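PDB 2VK9: alpha-toxin from Clostridium novyi, which is a large clostridial toxin whose fragment here pairs an N-terminal helical domain with a catalytic domain of the GT-A glycosyltransferase fold. Local coordinates for residues A12-Y23 / Y59-R68; I87-K98 / G361-L371. All coordinates share one frame; numbering follows the deposited sequence.

Contact 1 of 2, residues A12-Y23 / Y59-R68; sequences ASIPLKRKEPEY and YQTKYPSSGR
The guanidinium of Arg68, in a salt-bridge network with Lys17 and Glu20, is wrapped by loop 12-19 at the tip of the N-terminal helical domain, where it meets the turn between helices 42-62 and 69-90. Three backbone carbonyl oxygens lie near the guanidinium plane. Arg68 NE bonds to Ala12 O at 2.9 Å, its NH2 to Lys17 O and its NH1 to Arg18 O with a nearly straight N-H...O (175°). Arg68 NH1 also makes a salt bridge to Glu20 OE2. One face of the guanidinium lies on Tyr23 CE2, the guanidinium and Tyr23 ring planes 18° apart, and Lys17 CD covers the opposite face. Arg68 CD sits over the centre of the Tyr23 ring, a CH-pi contact, 3.8 Å from the centroid. Together these fix the group's rotation. Glu20 bends at chi2 (94°), which brings its carboxylate back between Arg68 and Tyr59. Tyr59 OH donates to Glu20 OE1 at 2.6 Å, and Lys17 NZ bridges to that oxygen. In the next shell Ser66 OG donates to Tyr59 OH and accepts from Arg68 N. Glu22 lies across the edge of Tyr63, whose OH donates to Glu22 OE2 at 2.6 Å from above the carboxylate plane.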
loop_
_atom_site.group_PDB
_atom_site.type_symbol
_atom_site.label_atom_id
_atom_site.label_comp_id
_atom_site.label_asym_id
_atom_site.label_seq_id
_atom_site.Cartn_x
_atom_site.Cartn_y
_atom_site.Cartn_z
ATOM N N ALA A 12 35.968 -22.179 2.889
ATOM C CA ALA A 12 36.154 -21.136 3.884
ATOM C C ALA A 12 37.435 -21.316 4.709
ATOM O O ALA A 12 37.608 -20.677 5.752
ATOM C CB ALA A 12 34.949 -21.084 4.798
ATOM N N SER A 13 38.336 -22.176 4.248
ATOM C CA SER A 13 39.566 -22.408 4.975
ATOM C C SER A 13 40.675 -21.451 4.553
ATOM O O SER A 13 40.869 -21.206 3.375
ATOM C CB SER A 13 40.014 -23.862 4.820
ATOM O OG SER A 13 40.794 -24.024 3.663
ATOM N N ILE A 14 41.378 -20.901 5.536
ATOM C CA ILE A 14 42.594 -20.134 5.314
ATOM C C ILE A 14 43.748 -20.972 5.851
ATOM O O ILE A 14 43.697 -21.402 6.997
ATOM C CB ILE A 14 42.549 -18.779 6.064
ATOM C CG1 ILE A 14 41.388 -17.897 5.568
ATOM C CG2 ILE A 14 43.899 -18.054 5.988
ATOM C CD1 ILE A 14 41.415 -17.541 4.090
ATOM N N PRO A 15 44.784 -21.214 5.023
ATOM C CA PRO A 15 45.922 -22.082 5.370
ATOM C C PRO A 15 46.517 -21.787 6.741
ATOM O O PRO A 15 46.874 -20.650 7.031
ATOM C CB PRO A 15 46.952 -21.771 4.285
ATOM C CG PRO A 15 46.175 -21.283 3.145
ATOM C CD PRO A 15 44.920 -20.652 3.666
ATOM N N LEU A 16 46.569 -22.790 7.590
ATOM C CA LEU A 16 47.138 -22.731 8.932
ATOM C C LEU A 16 46.384 -21.738 9.808
ATOM O O LEU A 16 46.989 -21.228 10.815
ATOM C CB LEU A 16 48.621 -22.357 8.869
ATOM C CG LEU A 16 49.546 -23.364 8.182
ATOM C CD1 LEU A 16 50.957 -22.807 8.071
ATOM C CD2 LEU A 16 49.544 -24.690 8.926
ATOM N N LYS A 17 45.136 -21.470 9.563
ATOM C CA LYS A 17 44.317 -20.639 10.443
ATOM C C LYS A 17 43.395 -21.511 11.285
ATOM O O LYS A 17 42.610 -22.296 10.745
ATOM C CB LYS A 17 43.514 -19.603 9.652
ATOM C CG LYS A 17 42.399 -18.980 10.434
ATOM C CD LYS A 17 41.925 -17.681 9.829
ATOM C CE LYS A 17 41.054 -16.949 10.836
ATOM N NZ LYS A 17 40.958 -15.501 10.598
ATOM N N ARG A 18 43.512 -21.366 12.607
ATOM C CA ARG A 18 42.690 -22.099 13.575
ATOM C C ARG A 18 41.225 -21.763 13.399
ATOM O O ARG A 18 40.884 -20.644 13.017
ATOM C CB ARG A 18 43.117 -21.771 15.006
ATOM C CG ARG A 18 44.485 -22.335 15.392
ATOM C CD ARG A 18 44.885 -21.931 16.821
ATOM N NE ARG A 18 44.205 -22.736 17.846
ATOM C CZ ARG A 18 44.561 -23.976 18.202
ATOM N NH1 ARG A 18 45.594 -24.583 17.621
ATOM N NH2 ARG A 18 43.878 -24.621 19.142
ATOM N N LYS A 19 40.363 -22.742 13.652
ATOM C CA LYS A 19 38.923 -22.527 13.588
ATOM C C LYS A 19 38.491 -21.768 14.837
ATOM O O LYS A 19 38.833 -22.155 15.950
ATOM C CB LYS A 19 38.175 -23.861 13.498
ATOM C CG LYS A 19 38.303 -24.626 12.171
ATOM C CD LYS A 19 37.960 -26.105 12.398
ATOM C CE LYS A 19 37.872 -26.885 11.105
ATOM N NZ LYS A 19 39.159 -26.974 10.335
ATOM N N GLU A 20 37.756 -20.677 14.654
ATOM C CA GLU A 20 37.210 -19.942 15.781
ATOM C C GLU A 20 35.968 -20.673 16.324
ATOM O O GLU A 20 35.294 -21.393 15.575
ATOM C CB GLU A 20 36.875 -18.508 15.381
ATOM C CG GLU A 20 38.018 -17.726 14.720
ATOM C CD GLU A 20 37.999 -17.787 13.182
ATOM O OE1 GLU A 20 38.277 -16.747 12.540
ATOM O OE2 GLU A 20 37.700 -18.863 12.610
ATOM N N PRO A 21 35.687 -20.538 17.639
ATOM C CA PRO A 21 34.455 -21.116 18.181
ATOM C C PRO A 21 33.184 -20.716 17.421
ATOM O O PRO A 21 32.362 -21.586 17.127
ATOM C CB PRO A 21 34.421 -20.615 19.633
ATOM C CG PRO A 21 35.507 -19.629 19.757
ATOM C CD PRO A 21 36.503 -19.918 18.697
ATOM N N GLU A 22 33.029 -19.437 17.083
ATOM C CA GLU A 22 31.848 -18.994 16.316
ATOM C C GLU A 22 31.804 -19.469 14.852
ATOM O O GLU A 22 30.744 -19.450 14.224
ATOM C CB GLU A 22 31.594 -17.478 16.434
ATOM C CG GLU A 22 32.822 -16.604 16.535
ATOM C CD GLU A 22 33.450 -16.596 17.927
ATOM O OE1 GLU A 22 32.737 -16.369 18.930
ATOM O OE2 GLU A 22 34.676 -16.807 18.014
ATOM N N TYR A 23 32.950 -19.897 14.323
ATOM C CA TYR A 23 33.017 -20.572 13.027
ATOM C C TYR A 23 32.527 -22.002 13.178
ATOM O O TYR A 23 31.748 -22.477 12.355
ATOM C CB TYR A 23 34.447 -20.532 12.472
ATOM C CG TYR A 23 34.690 -21.240 11.136
ATOM C CD1 TYR A 23 33.736 -21.225 10.113
ATOM C CD2 TYR A 23 35.902 -21.898 10.891
ATOM C CE1 TYR A 23 33.976 -21.864 8.899
ATOM C CE2 TYR A 23 36.148 -22.533 9.678
ATOM C CZ TYR A 23 35.184 -22.507 8.689
ATOM O OH TYR A 23 35.426 -23.130 7.491
ATOM N N TYR A 59 29.789 -14.093 13.160
ATOM C CA TYR A 59 31.169 -14.306 12.758
ATOM C C TYR A 59 31.725 -13.059 12.088
ATOM O O TYR A 59 32.751 -12.535 12.511
ATOM C CB TYR A 59 31.324 -15.515 11.830
ATOM C CG TYR A 59 32.772 -15.731 11.445
ATOM C CD1 TYR A 59 33.585 -16.590 12.180
ATOM C CD2 TYR A 59 33.341 -15.039 10.370
ATOM C CE1 TYR A 59 34.907 -16.774 11.842
ATOM C CE2 TYR A 59 34.659 -15.215 10.031
ATOM C CZ TYR A 59 35.440 -16.082 10.769
ATOM O OH TYR A 59 36.761 -16.257 10.439
ATOM N N GLN A 60 31.033 -12.588 11.053
ATOM C CA GLN A 60 31.459 -11.424 10.282
ATOM C C GLN A 60 31.538 -10.156 11.124
ATOM O O GLN A 60 32.227 -9.192 10.774
ATOM C CB GLN A 60 30.504 -11.198 9.124
ATOM C CG GLN A 60 30.555 -12.273 8.088
ATOM C CD GLN A 60 29.740 -11.932 6.870
ATOM O OE1 GLN A 60 28.653 -11.353 6.966
ATOM N NE2 GLN A 60 30.255 -12.301 5.704
ATOM N N THR A 61 30.818 -10.151 12.233
ATOM C CA THR A 61 30.847 -9.014 13.117
ATOM C C THR A 61 32.060 -9.093 14.033
ATOM O O THR A 61 32.788 -8.112 14.180
ATOM C CB THR A 61 29.527 -8.893 13.878
ATOM O OG1 THR A 61 28.545 -8.364 12.976
ATOM C CG2 THR A 61 29.660 -7.978 15.108
ATOM N N LYS A 62 32.280 -10.264 14.629
ATOM C CA LYS A 62 33.412 -10.455 15.518
ATOM C C LYS A 62 34.748 -10.342 14.783
ATOM O O LYS A 62 35.709 -9.801 15.322
ATOM C CB LYS A 62 33.321 -11.787 16.254
ATOM C CG LYS A 62 34.426 -11.955 17.265
ATOM C CD LYS A 62 34.042 -12.846 18.407
ATOM C CE LYS A 62 35.044 -12.660 19.537
ATOM N NZ LYS A 62 34.911 -13.739 20.554
ATOM N N TYR A 63 34.799 -10.832 13.549
ATOM C CA TYR A 63 36.009 -10.740 12.738
ATOM C C TYR A 63 35.738 -10.028 11.420
ATOM O O TYR A 63 35.656 -10.686 10.375
ATOM C CB TYR A 63 36.568 -12.133 12.471
ATOM C CG TYR A 63 36.573 -12.989 13.698
ATOM C CD1 TYR A 63 35.627 -13.995 13.870
ATOM C CD2 TYR A 63 37.501 -12.772 14.708
ATOM C CE1 TYR A 63 35.625 -14.784 15.014
ATOM C CE2 TYR A 63 37.508 -13.547 15.857
ATOM C CZ TYR A 63 36.572 -14.550 16.005
ATOM O OH TYR A 63 36.583 -15.310 17.142
ATOM N N PRO A 64 35.598 -8.685 11.455
ATOM C CA PRO A 64 35.319 -7.926 10.235
ATOM C C PRO A 64 36.365 -8.144 9.151
ATOM O O PRO A 64 36.058 -8.080 7.960
ATOM C CB PRO A 64 35.356 -6.466 10.704
ATOM C CG PRO A 64 36.006 -6.493 12.035
ATOM C CD PRO A 64 35.685 -7.803 12.632
ATOM N N SER A 65 37.595 -8.415 9.558
ATOM C CA SER A 65 38.679 -8.513 8.588
ATOM C C SER A 65 39.076 -9.959 8.229
ATOM O O SER A 65 40.081 -10.171 7.560
ATOM C CB SER A 65 39.889 -7.690 9.063
ATOM O OG SER A 65 40.341 -8.136 10.335
ATOM N N SER A 66 38.273 -10.934 8.653
ATOM C CA SER A 66 38.598 -12.349 8.459
ATOM C C SER A 66 38.618 -12.735 7.004
ATOM O O SER A 66 37.873 -12.197 6.198
ATOM C CB SER A 66 37.612 -13.251 9.183
ATOM O OG SER A 66 37.845 -14.605 8.840
ATOM N N GLY A 67 39.473 -13.691 6.679
ATOM C CA GLY A 67 39.619 -14.151 5.316
ATOM C C GLY A 67 38.516 -15.095 4.935
ATOM O O GLY A 67 38.359 -15.400 3.761
ATOM N N ARG A 68 37.755 -15.549 5.932
ATOM C CA ARG A 68 36.639 -16.489 5.736
ATOM C C ARG A 68 35.363 -15.794 5.264
ATOM O O ARG A 68 34.445 -16.454 4.789
ATOM C CB ARG A 68 36.332 -17.261 7.028
ATOM C CG ARG A 68 37.532 -17.930 7.665
ATOM C CD ARG A 68 37.165 -19.038 8.640
ATOM N NE ARG A 68 38.185 -20.090 8.582
ATOM C CZ ARG A 68 39.036 -20.396 9.557
ATOM N NH1 ARG A 68 39.007 -19.758 10.715
ATOM N NH2 ARG A 68 39.918 -21.362 9.377
#

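Contact 2 of 2, residues I87-K98 / G361-L371; sequences IKNSRTSTIASK and GDIKISQLEIL
Arg91 and Glu369 cross at about a right angle, with guanidinium and carboxylate planes 68° apart. The carboxylate lies over one face of the guanidinium. Arg91 NH1 is 3.0 Å from Glu369 OE2, but no N-H points at that oxygen, so the salt bridge is one of charge alone. Glu369 OE2 is instead gripped by Ser366 N within its own turn, on the anti side and almost straight (175°). That bond probably holds the carboxylate against Arg91. Arg91 CB points toward the loop and lies 3.4 Å from Ser366 N. At the end of helix 69-90, Ser90 OG and Ser366 OG are hydrogen-bonded. Beside them Ile87 crosses Leu368 obliquely, CG1 to CD1 at 3.9 Å. Thr94 OG1 donates to Ile365 O at 2.8 Å from above the carbonyl plane, while Ile365 N returns a bond to Thr94 O. Ala96 N binds Ile363 O, and the Ala96 methyl touches Ile365 CG2. At the far end the extended Lys98 brings NZ to 2.7 Å from Asp362 OD1, a salt bridge nearly in line with the C-O bond; Asp126 is a second partner of Lys98. One water links Ala96 O to Ile363 N. The Ile365 N and Ala96 N bonds flank Ile95 and Lys364, an antiparallel, non-hydrogen-bonded pair. This single beta bridge joins the linker after helix 69-90 to the GT-A catalytic core.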
loop_
_atom_site.group_PDB
_atom_site.type_symbol
_atom_site.label_atom_id
_atom_site.label_comp_id
_atom_site.label_asym_id
_atom_site.label_seq_id
_atom_site.Cartn_x
_atom_site.Cartn_y
_atom_site.Cartn_z
ATOM N N ILE A 87 9.989 -22.039 -0.356
ATOM C CA ILE A 87 8.788 -21.304 -0.696
ATOM C C ILE A 87 8.057 -22.018 -1.822
ATOM O O ILE A 87 6.862 -22.267 -1.715
ATOM C CB ILE A 87 9.115 -19.855 -1.091
ATOM C CG1 ILE A 87 9.466 -19.044 0.152
ATOM C CG2 ILE A 87 7.956 -19.198 -1.812
ATOM C CD1 ILE A 87 10.134 -17.721 -0.165
ATOM N N LYS A 88 8.785 -22.380 -2.876
ATOM C CA LYS A 88 8.186 -22.998 -4.059
ATOM C C LYS A 88 7.494 -24.327 -3.806
ATOM O O LYS A 88 6.468 -24.613 -4.430
ATOM C CB LYS A 88 9.207 -23.147 -5.186
ATOM C CG LYS A 88 9.393 -21.864 -5.958
ATOM C CD LYS A 88 10.461 -21.981 -7.034
ATOM C CE LYS A 88 10.824 -20.587 -7.578
ATOM N NZ LYS A 88 12.007 -20.621 -8.500
ATOM N N ASN A 89 8.029 -25.143 -2.905
ATOM C CA ASN A 89 7.415 -26.447 -2.680
ATOM C C ASN A 89 6.574 -26.517 -1.408
ATOM O O ASN A 89 6.037 -27.564 -1.062
ATOM C CB ASN A 89 8.441 -27.591 -2.805
ATOM C CG ASN A 89 9.144 -27.895 -1.502
ATOM O OD1 ASN A 89 9.930 -27.089 -1.000
ATOM N ND2 ASN A 89 8.875 -29.073 -0.948
ATOM N N SER A 90 6.450 -25.386 -0.728
ATOM C CA SER A 90 5.522 -25.271 0.385
ATOM C C SER A 90 4.253 -24.595 -0.098
ATOM O O SER A 90 3.286 -24.471 0.648
ATOM C CB SER A 90 6.131 -24.488 1.551
ATOM O OG SER A 90 6.501 -23.182 1.149
ATOM N N ARG A 91 4.263 -24.138 -1.345
ATOM C CA ARG A 91 3.020 -23.726 -1.971
ATOM C C ARG A 91 2.439 -24.884 -2.781
ATOM O O ARG A 91 1.714 -24.698 -3.756
ATOM C CB ARG A 91 3.158 -22.430 -2.778
ATOM C CG ARG A 91 4.206 -22.383 -3.850
ATOM C CD ARG A 91 4.042 -21.084 -4.615
ATOM N NE ARG A 91 5.313 -20.423 -4.905
ATOM C CZ ARG A 91 5.432 -19.132 -5.214
ATOM N NH1 ARG A 91 4.353 -18.356 -5.272
ATOM N NH2 ARG A 91 6.624 -18.607 -5.463
ATOM N N THR A 92 2.754 -26.094 -2.348
ATOM C CA THR A 92 2.175 -27.259 -2.959
ATOM C C THR A 92 1.032 -27.751 -2.065
ATOM O O THR A 92 1.169 -27.829 -0.833
ATOM C CB THR A 92 3.260 -28.312 -3.294
ATOM O OG1 THR A 92 3.153 -28.660 -4.678
ATOM C CG2 THR A 92 3.155 -29.573 -2.422
ATOM N N SER A 93 -0.113 -28.020 -2.686
ATOM C CA SER A 93 -1.329 -28.381 -1.951
ATOM C C SER A 93 -1.652 -27.459 -0.748
ATOM O O SER A 93 -1.957 -27.926 0.352
ATOM C CB SER A 93 -1.282 -29.861 -1.532
ATOM O OG SER A 93 -0.458 -30.045 -0.391
ATOM N N THR A 94 -1.563 -26.151 -0.959
ATOM C CA THR A 94 -2.050 -25.161 0.004
ATOM C C THR A 94 -2.531 -23.957 -0.782
ATOM O O THR A 94 -1.825 -23.453 -1.659
ATOM C CB THR A 94 -0.980 -24.698 1.041
ATOM O OG1 THR A 94 0.042 -23.922 0.402
ATOM C CG2 THR A 94 -0.343 -25.881 1.770
ATOM N N ILE A 95 -3.739 -23.504 -0.469
ATOM C CA ILE A 95 -4.358 -22.397 -1.192
ATOM C C ILE A 95 -4.830 -21.270 -0.265
ATOM O O ILE A 95 -5.023 -21.475 0.941
ATOM C CB ILE A 95 -5.521 -22.894 -2.077
ATOM C CG1 ILE A 95 -6.624 -23.509 -1.220
ATOM C CG2 ILE A 95 -5.006 -23.893 -3.114
ATOM C CD1 ILE A 95 -7.925 -23.641 -1.929
ATOM N N ALA A 96 -4.992 -20.081 -0.836
ATOM C CA ALA A 96 -5.478 -18.928 -0.097
ATOM C C ALA A 96 -6.945 -19.097 0.215
ATOM O O ALA A 96 -7.690 -19.644 -0.594
ATOM C CB ALA A 96 -5.272 -17.689 -0.902
ATOM N N SER A 97 -7.359 -18.638 1.392
ATOM C CA SER A 97 -8.776 -18.639 1.759
ATOM C C SER A 97 -9.596 -17.978 0.660
ATOM O O SER A 97 -9.134 -17.035 0.018
ATOM C CB SER A 97 -9.007 -17.901 3.079
ATOM O OG SER A 97 -8.282 -18.497 4.137
ATOM N N LYS A 98 -10.810 -18.474 0.438
ATOM C CA LYS A 98 -11.664 -17.918 -0.603
ATOM C C LYS A 98 -12.500 -16.755 -0.092
ATOM O O LYS A 98 -13.730 -16.789 -0.043
ATOM C CB LYS A 98 -12.475 -19.006 -1.284
ATOM C CG LYS A 98 -11.564 -19.821 -2.170
ATOM C CD LYS A 98 -12.285 -20.785 -3.020
ATOM C CE LYS A 98 -11.295 -21.558 -3.835
ATOM N NZ LYS A 98 -12.012 -22.283 -4.925
ATOM N N GLY A 361 -9.999 -18.564 -9.118
ATOM C CA GLY A 361 -9.767 -19.975 -8.848
ATOM C C GLY A 361 -9.085 -20.245 -7.522
ATOM O O GLY A 361 -9.222 -19.477 -6.561
ATOM N N ASP A 362 -8.349 -21.352 -7.482
ATOM C CA ASP A 362 -7.560 -21.740 -6.320
ATOM C C ASP A 362 -6.188 -21.151 -6.499
ATOM O O ASP A 362 -5.534 -21.417 -7.508
ATOM C CB ASP A 362 -7.440 -23.262 -6.248
ATOM C CG ASP A 362 -8.786 -23.960 -6.347
ATOM O OD1 ASP A 362 -9.758 -23.456 -5.733
ATOM O OD2 ASP A 362 -8.875 -25.009 -7.040
ATOM N N ILE A 363 -5.751 -20.348 -5.536
ATOM C CA ILE A 363 -4.437 -19.712 -5.612
ATOM C C ILE A 363 -3.454 -20.403 -4.666
ATOM O O ILE A 363 -3.569 -20.258 -3.451
ATOM C CB ILE A 363 -4.525 -18.205 -5.265
ATOM C CG1 ILE A 363 -5.561 -17.508 -6.162
ATOM C CG2 ILE A 363 -3.145 -17.543 -5.356
ATOM C CD1 ILE A 363 -6.067 -16.176 -5.627
ATOM N N LYS A 364 -2.494 -21.146 -5.219
ATOM C CA LYS A 364 -1.438 -21.758 -4.393
ATOM C C LYS A 364 -0.597 -20.684 -3.695
ATOM O O LYS A 364 -0.127 -19.750 -4.329
ATOM C CB LYS A 364 -0.504 -22.669 -5.207
ATOM C CG LYS A 364 -1.134 -23.567 -6.245
ATOM C CD LYS A 364 -1.819 -24.773 -5.656
ATOM C CE LYS A 364 -2.360 -25.668 -6.792
ATOM N NZ LYS A 364 -3.535 -26.522 -6.378
ATOM N N ILE A 365 -0.402 -20.813 -2.396
ATOM C CA ILE A 365 0.379 -19.821 -1.676
ATOM C C ILE A 365 1.121 -20.435 -0.496
ATOM O O ILE A 365 0.546 -21.192 0.289
ATOM C CB ILE A 365 -0.473 -18.607 -1.226
ATOM C CG1 ILE A 365 0.417 -17.548 -0.583
ATOM C CG2 ILE A 365 -1.552 -19.027 -0.261
ATOM C CD1 ILE A 365 -0.172 -16.154 -0.581
ATOM N N SER A 366 2.402 -20.107 -0.385
ATOM C CA SER A 366 3.219 -20.588 0.715
ATOM C C SER A 366 2.871 -19.812 1.985
ATOM O O SER A 366 2.615 -18.609 1.921
ATOM C CB SER A 366 4.701 -20.423 0.377
ATOM O OG SER A 366 5.508 -20.920 1.428
ATOM N N GLN A 367 2.866 -20.494 3.129
ATOM C CA GLN A 367 2.611 -19.835 4.412
ATOM C C GLN A 367 3.703 -18.827 4.808
ATOM O O GLN A 367 3.565 -18.112 5.799
ATOM C CB GLN A 367 2.417 -20.860 5.527
ATOM C CG GLN A 367 3.676 -21.610 5.903
ATOM C CD GLN A 367 3.537 -22.380 7.211
ATOM O OE1 GLN A 367 2.896 -21.911 8.181
ATOM N NE2 GLN A 367 4.146 -23.573 7.253
ATOM N N LEU A 368 4.781 -18.781 4.029
ATOM C CA LEU A 368 5.892 -17.875 4.276
ATOM C C LEU A 368 5.728 -16.548 3.537
ATOM O O LEU A 368 6.272 -15.533 3.971
ATOM C CB LEU A 368 7.206 -18.531 3.849
ATOM C CG LEU A 368 7.724 -19.784 4.579
ATOM C CD1 LEU A 368 8.884 -20.392 3.808
ATOM C CD2 LEU A 368 8.128 -19.486 6.022
ATOM N N GLU A 369 4.977 -16.560 2.433
ATOM C CA GLU A 369 4.888 -15.418 1.516
ATOM C C GLU A 369 3.542 -14.672 1.593
ATOM O O GLU A 369 2.586 -15.137 2.206
ATOM C CB GLU A 369 5.172 -15.878 0.064
ATOM C CG GLU A 369 4.082 -16.804 -0.555
ATOM C CD GLU A 369 4.446 -17.443 -1.932
ATOM O OE1 GLU A 369 5.407 -16.989 -2.614
ATOM O OE2 GLU A 369 3.745 -18.412 -2.336
ATOM N N ILE A 370 3.505 -13.484 0.998
ATOM C CA ILE A 370 2.257 -12.859 0.572
ATOM C C ILE A 370 2.468 -12.656 -0.909
ATOM O O ILE A 370 3.612 -12.642 -1.371
ATOM C CB ILE A 370 1.965 -11.494 1.263
ATOM C CG1 ILE A 370 3.069 -10.474 0.974
ATOM C CG2 ILE A 370 1.761 -11.668 2.779
ATOM C CD1 ILE A 370 2.839 -9.140 1.620
ATOM N N LEU A 371 1.390 -12.526 -1.671
ATOM C CA LEU A 371 1.549 -12.207 -3.077
ATOM C C LEU A 371 1.057 -10.798 -3.337
ATOM O O LEU A 371 0.061 -10.361 -2.759
ATOM C CB LEU A 371 0.863 -13.241 -3.958
ATOM C CG LEU A 371 1.422 -14.659 -3.772
ATOM C CD1 LEU A 371 0.633 -15.666 -4.593
ATOM C CD2 LEU A 371 2.920 -14.755 -4.082
HETATM O O HOH W 1 2.826 -23.832 3.679
HETATM O O HOH W 2 -7.334 -19.633 -3.438
#

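How the contacts relate
The centre of contact 1 lies about 42 Å from the centre of the chain, that of contact 2 about 21 Å. Both are partly buried, but contact 1 sits at the far tip of the helical region and contact 2 nearer the middle, against the catalytic domain's sheet. They do not touch. Helix 69-90 relates them: its start follows contact 1 and its end enters contact 2. Contact 1 ties parts of the helical region to each other, while contact 2 ties that region to the catalytic domain. Contact 1 rests on one arginine held by carbonyls and carboxylate, with tyrosine hydroxyls behind. Contact 2 relies more on backbone pairing, with salt bridges near both ends and isoleucines that reach strand 382-391.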